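PDB 4R80: OR486 from Synthetic construct, which is of unknown function but was designed de novo as a beta-sheet protein with the cystatin fold, one helix packed on an antiparallel sheet. Local coordinates for residues Gln13-Lys18 with Ile40-Glu45; Lys18-Glu21 with Lys27-Val30. One frame throughout, in Å; residues are numbered along the deposited sequence.

Interaction 1: residues Gln13-Lys18 with Ile40-Glu45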
loop_
_atom_site.group_PDB
_atom_site.type_symbol
_atom_site.label_atom_id
_atom_site.label_comp_id
_atom_site.label_asym_id
_atom_site.label_seq_id
_atom_site.Cartn_x
_atom_site.Cartn_y
_atom_site.Cartn_z
ATOM N N GLN A 13 -4.404 -2.427 -4.538
ATOM C CA GLN A 13 -5.716 -1.837 -4.301
ATOM C C GLN A 13 -6.185 -2.027 -2.861
ATOM O O GLN A 13 -6.818 -1.141 -2.288
ATOM C CB GLN A 13 -6.747 -2.414 -5.274
ATOM C CG GLN A 13 -6.528 -1.995 -6.720
ATOM C CD GLN A 13 -7.574 -2.563 -7.658
ATOM O OE1 GLN A 13 -8.475 -3.289 -7.237
ATOM N NE2 GLN A 13 -7.460 -2.233 -8.939
ATOM N N VAL A 14 -5.864 -3.178 -2.277
ATOM C CA VAL A 14 -6.177 -3.435 -0.877
ATOM C C VAL A 14 -5.378 -2.463 -0.024
ATOM O O VAL A 14 -5.889 -1.879 0.933
ATOM C CB VAL A 14 -5.827 -4.883 -0.473
ATOM C CG1 VAL A 14 -5.808 -5.032 1.043
ATOM C CG2 VAL A 14 -6.810 -5.861 -1.095
ATOM N N ALA A 15 -4.118 -2.287 -0.399
ATOM C CA ALA A 15 -3.214 -1.387 0.296
ATOM C C ALA A 15 -3.647 0.070 0.169
ATOM O O ALA A 15 -3.650 0.811 1.151
ATOM C CB ALA A 15 -1.816 -1.556 -0.252
ATOM N N LYS A 16 -4.015 0.474 -1.043
ATOM C CA LYS A 16 -4.385 1.859 -1.307
ATOM C C LYS A 16 -5.713 2.231 -0.652
ATOM O O LYS A 16 -5.860 3.328 -0.113
ATOM C CB LYS A 16 -4.441 2.123 -2.812
ATOM C CG LYS A 16 -4.730 3.568 -3.182
ATOM C CD LYS A 16 -4.787 3.744 -4.690
ATOM C CE LYS A 16 -5.212 5.152 -5.068
ATOM N NZ LYS A 16 -5.505 5.261 -6.522
ATOM N N GLU A 17 -6.672 1.312 -0.696
ATOM C CA GLU A 17 -7.964 1.529 -0.053
ATOM C C GLU A 17 -7.770 1.666 1.450
ATOM O O GLU A 17 -8.454 2.448 2.109
ATOM C CB GLU A 17 -8.931 0.386 -0.371
ATOM C CG GLU A 17 -10.310 0.536 0.261
ATOM C CD GLU A 17 -11.044 1.783 -0.203
ATOM O OE1 GLU A 17 -10.902 2.160 -1.386
ATOM O OE2 GLU A 17 -11.761 2.390 0.620
ATOM N N LYS A 18 -6.830 0.890 1.990
ATOM C CA LYS A 18 -6.466 0.983 3.395
ATOM C C LYS A 18 -5.928 2.364 3.764
ATOM O O LYS A 18 -6.263 2.915 4.807
ATOM C CB LYS A 18 -5.439 -0.092 3.759
ATOM C CG LYS A 18 -4.954 -0.012 5.196
ATOM C CD LYS A 18 -6.090 -0.200 6.179
ATOM C CE LYS A 18 -5.570 -0.617 7.540
ATOM N NZ LYS A 18 -6.633 -0.553 8.578
ATOM N N ILE A 40 3.398 -9.112 -0.424
ATOM C CA ILE A 40 3.581 -8.010 -1.361
ATOM C C ILE A 40 3.746 -6.673 -0.642
ATOM O O ILE A 40 2.956 -6.316 0.233
ATOM C CB ILE A 40 2.422 -7.930 -2.376
ATOM C CG1 ILE A 40 2.169 -9.307 -2.994
ATOM C CG2 ILE A 40 2.739 -6.925 -3.471
ATOM C CD1 ILE A 40 1.248 -9.289 -4.190
ATOM N N ARG A 41 4.783 -5.936 -1.026
ATOM C CA ARG A 41 5.094 -4.654 -0.409
ATOM C C ARG A 41 4.701 -3.499 -1.319
ATOM O O ARG A 41 5.187 -3.390 -2.444
ATOM C CB ARG A 41 6.580 -4.570 -0.055
ATOM C CG ARG A 41 7.009 -5.512 1.059
ATOM C CD ARG A 41 8.486 -5.348 1.378
ATOM N NE ARG A 41 8.896 -6.164 2.517
ATOM C CZ ARG A 41 9.358 -7.405 2.420
ATOM N NH1 ARG A 41 9.471 -7.982 1.231
ATOM N NH2 ARG A 41 9.708 -8.073 3.511
ATOM N N VAL A 42 3.811 -2.644 -0.828
ATOM C CA VAL A 42 3.323 -1.514 -1.608
ATOM C C VAL A 42 3.778 -0.199 -0.986
ATOM O O VAL A 42 3.483 0.092 0.174
ATOM C CB VAL A 42 1.788 -1.523 -1.714
ATOM C CG1 VAL A 42 1.313 -0.376 -2.591
ATOM C CG2 VAL A 42 1.302 -2.857 -2.259
ATOM N N GLU A 43 4.511 0.586 -1.769
ATOM C CA GLU A 43 5.013 1.877 -1.325
ATOM C C GLU A 43 4.109 2.991 -1.841
ATOM O O GLU A 43 3.878 3.106 -3.044
ATOM C CB GLU A 43 6.438 2.073 -1.841
ATOM C CG GLU A 43 7.413 1.021 -1.338
ATOM C CD GLU A 43 8.790 1.153 -1.956
ATOM O OE1 GLU A 43 9.182 2.285 -2.310
ATOM O OE2 GLU A 43 9.474 0.118 -2.106
ATOM N N LEU A 44 3.601 3.814 -0.928
ATOM C CA LEU A 44 2.714 4.910 -1.303
ATOM C C LEU A 44 3.224 6.219 -0.720
ATOM O O LEU A 44 3.916 6.232 0.297
ATOM C CB LEU A 44 1.280 4.646 -0.823
ATOM C CG LEU A 44 0.660 3.287 -1.157
ATOM C CD1 LEU A 44 0.974 2.318 -0.052
ATOM C CD2 LEU A 44 -0.842 3.388 -1.345
ATOM N N GLU A 45 2.873 7.325 -1.377
ATOM C CA GLU A 45 3.287 8.648 -0.931
ATOM C C GLU A 45 2.099 9.600 -0.842
ATOM O O GLU A 45 1.262 9.655 -1.738
ATOM C CB GLU A 45 4.348 9.220 -1.879
ATOM C CG GLU A 45 4.875 10.593 -1.473
ATOM C CD GLU A 45 6.064 11.037 -2.303
ATOM O OE1 GLU A 45 6.589 10.210 -3.073
ATOM O OE2 GLU A 45 6.472 12.209 -2.185
#
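Ala-15 on the helix and Val-42 on the strand face each other almost head-on: each CB is directed at the opposite segment, and the two CB atoms lie 3.9 Å apart. The valine presents both branches to the methyl. Its CG2 is also 3.9 Å from Ala-15 CB and its CG1 is 4.1 Å from the same atom, so the single methyl sits over the fork of the isopropyl group. The first torsion of Val-42 explains this, with CG1 anti to the backbone N (chi1 -177°) and CG2 beside that N. Alanine suits the helix position because its short side chain lets the backbones come close, the two CA atoms being 6.8 Å apart; valine suits the strand, where a beta-branched residue is at ease.

Two residues further along the strand, Leu-44 meets the next helix residue, Lys-16, with one methyl. CD2 lies 3.9 Å from Lys-16 CA and 4.1 Å from Lys-16 CB, so the leucine rests against the root of the lysine and the helix backbone there. In the lysine, CG is anti to the backbone N (chi1 -176°), and the chain stays extended beyond it, carrying the ammonium away from the strand. Lysine fits this border position, lending its aliphatic base to the core while its charged end leaves it.

The contact is wholly apolar and lies close to the centre of the chain. Ala-15, Val-42 and Leu-44 all touch Val-57 of strand 51-62, while Leu-44 also meets Val-30 of strand 28-36 and Ile-19 of the same helix. Helix 4-22 thus packs on the inner face of the sheet, with strand 39-48 between these two strands.

Interaction 2: residues Lys18-Glu21 with Lys27-Val30; sequences KILE and KVQV
Val-28 fits between Ile-19 and Leu-20, two consecutive helix residues that reach it from different sides. The tight part lies at its CG2 methyl, which is 3.7 Å from Leu-20 CD2 and 3.9 Å from Ile-19 CG2. Its other methyl, CG1, adds a contact of 4.0 Å with Ile-19 CG2, so the isoleucine branch spans both arms of the valine. Ile-19 points its CG2 at the strand because that branch is anti to the backbone N, whereas CG1, beside the N (chi1 -56°), turns the longer arm elsewhere. The side chains of Ile-19 and Val-28 meet at about a right angle, whereas Leu-20 approaches at a slant.

Against the buried Ile-19 side, Leu-20 forms the border towards solvent. It leaves the helix at an angle to the strand, and the length of leucine brings CD2 in from the margin to touch closely, while the residue as a whole stays partly exposed.

A long helix linked by a short loop to the first strand of an antiparallel sheet, and folded back onto that sheet, is the arrangement of the cystatin fold.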
loop_
_atom_site.group_PDB
_atom_site.type_symbol
_atom_site.label_atom_id
_atom_site.label_comp_id
_atom_site.label_asym_id
_atom_site.label_seq_id
_atom_site.Cartn_x
_atom_site.Cartn_y
_atom_site.Cartn_z
ATOM N N LYS A 18 -6.830 0.890 1.990
ATOM C CA LYS A 18 -6.466 0.983 3.395
ATOM C C LYS A 18 -5.928 2.364 3.764
ATOM O O LYS A 18 -6.263 2.915 4.807
ATOM C CB LYS A 18 -5.439 -0.092 3.759
ATOM C CG LYS A 18 -4.954 -0.012 5.196
ATOM C CD LYS A 18 -6.090 -0.200 6.179
ATOM C CE LYS A 18 -5.570 -0.617 7.540
ATOM N NZ LYS A 18 -6.633 -0.553 8.578
ATOM N N ILE A 19 -5.086 2.921 2.893
ATOM C CA ILE A 19 -4.520 4.243 3.132
ATOM C C ILE A 19 -5.567 5.343 2.962
ATOM O O ILE A 19 -5.580 6.318 3.716
ATOM C CB ILE A 19 -3.312 4.511 2.209
ATOM C CG1 ILE A 19 -2.257 3.418 2.388
ATOM C CG2 ILE A 19 -2.707 5.874 2.496
ATOM C CD1 ILE A 19 -1.836 3.208 3.824
ATOM N N LEU A 20 -6.449 5.177 1.980
ATOM C CA LEU A 20 -7.513 6.145 1.729
ATOM C C LEU A 20 -8.471 6.267 2.914
ATOM O O LEU A 20 -8.937 7.361 3.235
ATOM C CB LEU A 20 -8.293 5.771 0.466
ATOM C CG LEU A 20 -7.600 6.020 -0.876
ATOM C CD1 LEU A 20 -8.361 5.335 -2.003
ATOM C CD2 LEU A 20 -7.460 7.508 -1.151
ATOM N N GLU A 21 -8.763 5.142 3.556
ATOM C CA GLU A 21 -9.652 5.124 4.715
ATOM C C GLU A 21 -9.051 5.868 5.904
ATOM O O GLU A 21 -9.745 6.605 6.604
ATOM C CB GLU A 21 -10.008 3.687 5.104
ATOM C CG GLU A 21 -10.937 2.999 4.117
ATOM C CD GLU A 21 -11.173 1.539 4.453
ATOM O OE1 GLU A 21 -10.459 1.007 5.328
ATOM O OE2 GLU A 21 -12.072 0.926 3.840
ATOM N N LYS A 27 -4.914 12.732 -1.303
ATOM C CA LYS A 27 -4.620 12.088 -2.578
ATOM C C LYS A 27 -3.444 11.133 -2.430
ATOM O O LYS A 27 -2.341 11.542 -2.074
ATOM C CB LYS A 27 -4.365 13.114 -3.687
ATOM C CG LYS A 27 -5.629 13.618 -4.394
ATOM C CD LYS A 27 -6.658 14.200 -3.444
ATOM C CE LYS A 27 -7.991 14.401 -4.141
ATOM N NZ LYS A 27 -9.006 15.013 -3.234
ATOM N N VAL A 28 -3.687 9.860 -2.719
ATOM C CA VAL A 28 -2.700 8.815 -2.486
ATOM C C VAL A 28 -2.175 8.243 -3.797
ATOM O O VAL A 28 -2.946 7.760 -4.626
ATOM C CB VAL A 28 -3.297 7.667 -1.655
ATOM C CG1 VAL A 28 -2.239 6.621 -1.378
ATOM C CG2 VAL A 28 -3.880 8.199 -0.353
ATOM N N GLN A 29 -0.860 8.300 -3.981
ATOM C CA GLN A 29 -0.237 7.716 -5.163
ATOM C C GLN A 29 0.641 6.525 -4.785
ATOM O O GLN A 29 1.323 6.540 -3.761
ATOM C CB GLN A 29 0.575 8.767 -5.928
ATOM C CG GLN A 29 1.850 9.218 -5.228
ATOM C CD GLN A 29 2.908 9.717 -6.195
ATOM O OE1 GLN A 29 2.722 9.680 -7.411
ATOM N NE2 GLN A 29 4.028 10.183 -5.655
ATOM N N VAL A 30 0.604 5.489 -5.616
ATOM C CA VAL A 30 1.428 4.304 -5.406
ATOM C C VAL A 30 2.683 4.398 -6.261
ATOM O O VAL A 30 2.602 4.583 -7.474
ATOM C CB VAL A 30 0.667 3.016 -5.770
ATOM C CG1 VAL A 30 1.553 1.799 -5.559
ATOM C CG2 VAL A 30 -0.606 2.902 -4.946
#

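Overall arrangement
From the N terminus the chain runs through helix 4-22, which supplies the first segment of both contacts; they share Lys-18. Interaction 2 closes the shorter loop, of only five intervening residues, where the chain turns from the helix into strand 28-36. Interaction 1 reaches further, past that strand and its hairpin turn to strand 39-48, so interaction 2 nests within the longer loop, apart from the shared Lys-18. Their centres lie about 7 Å apart and they meet directly: Leu-44 CD2 packs 3.5 Å from Val-28 CG1, and Glu-45 N probably hydrogen-bonds to Gln-29 O. Together they fasten successive turns of one helix to two neighbouring strands of the sheet.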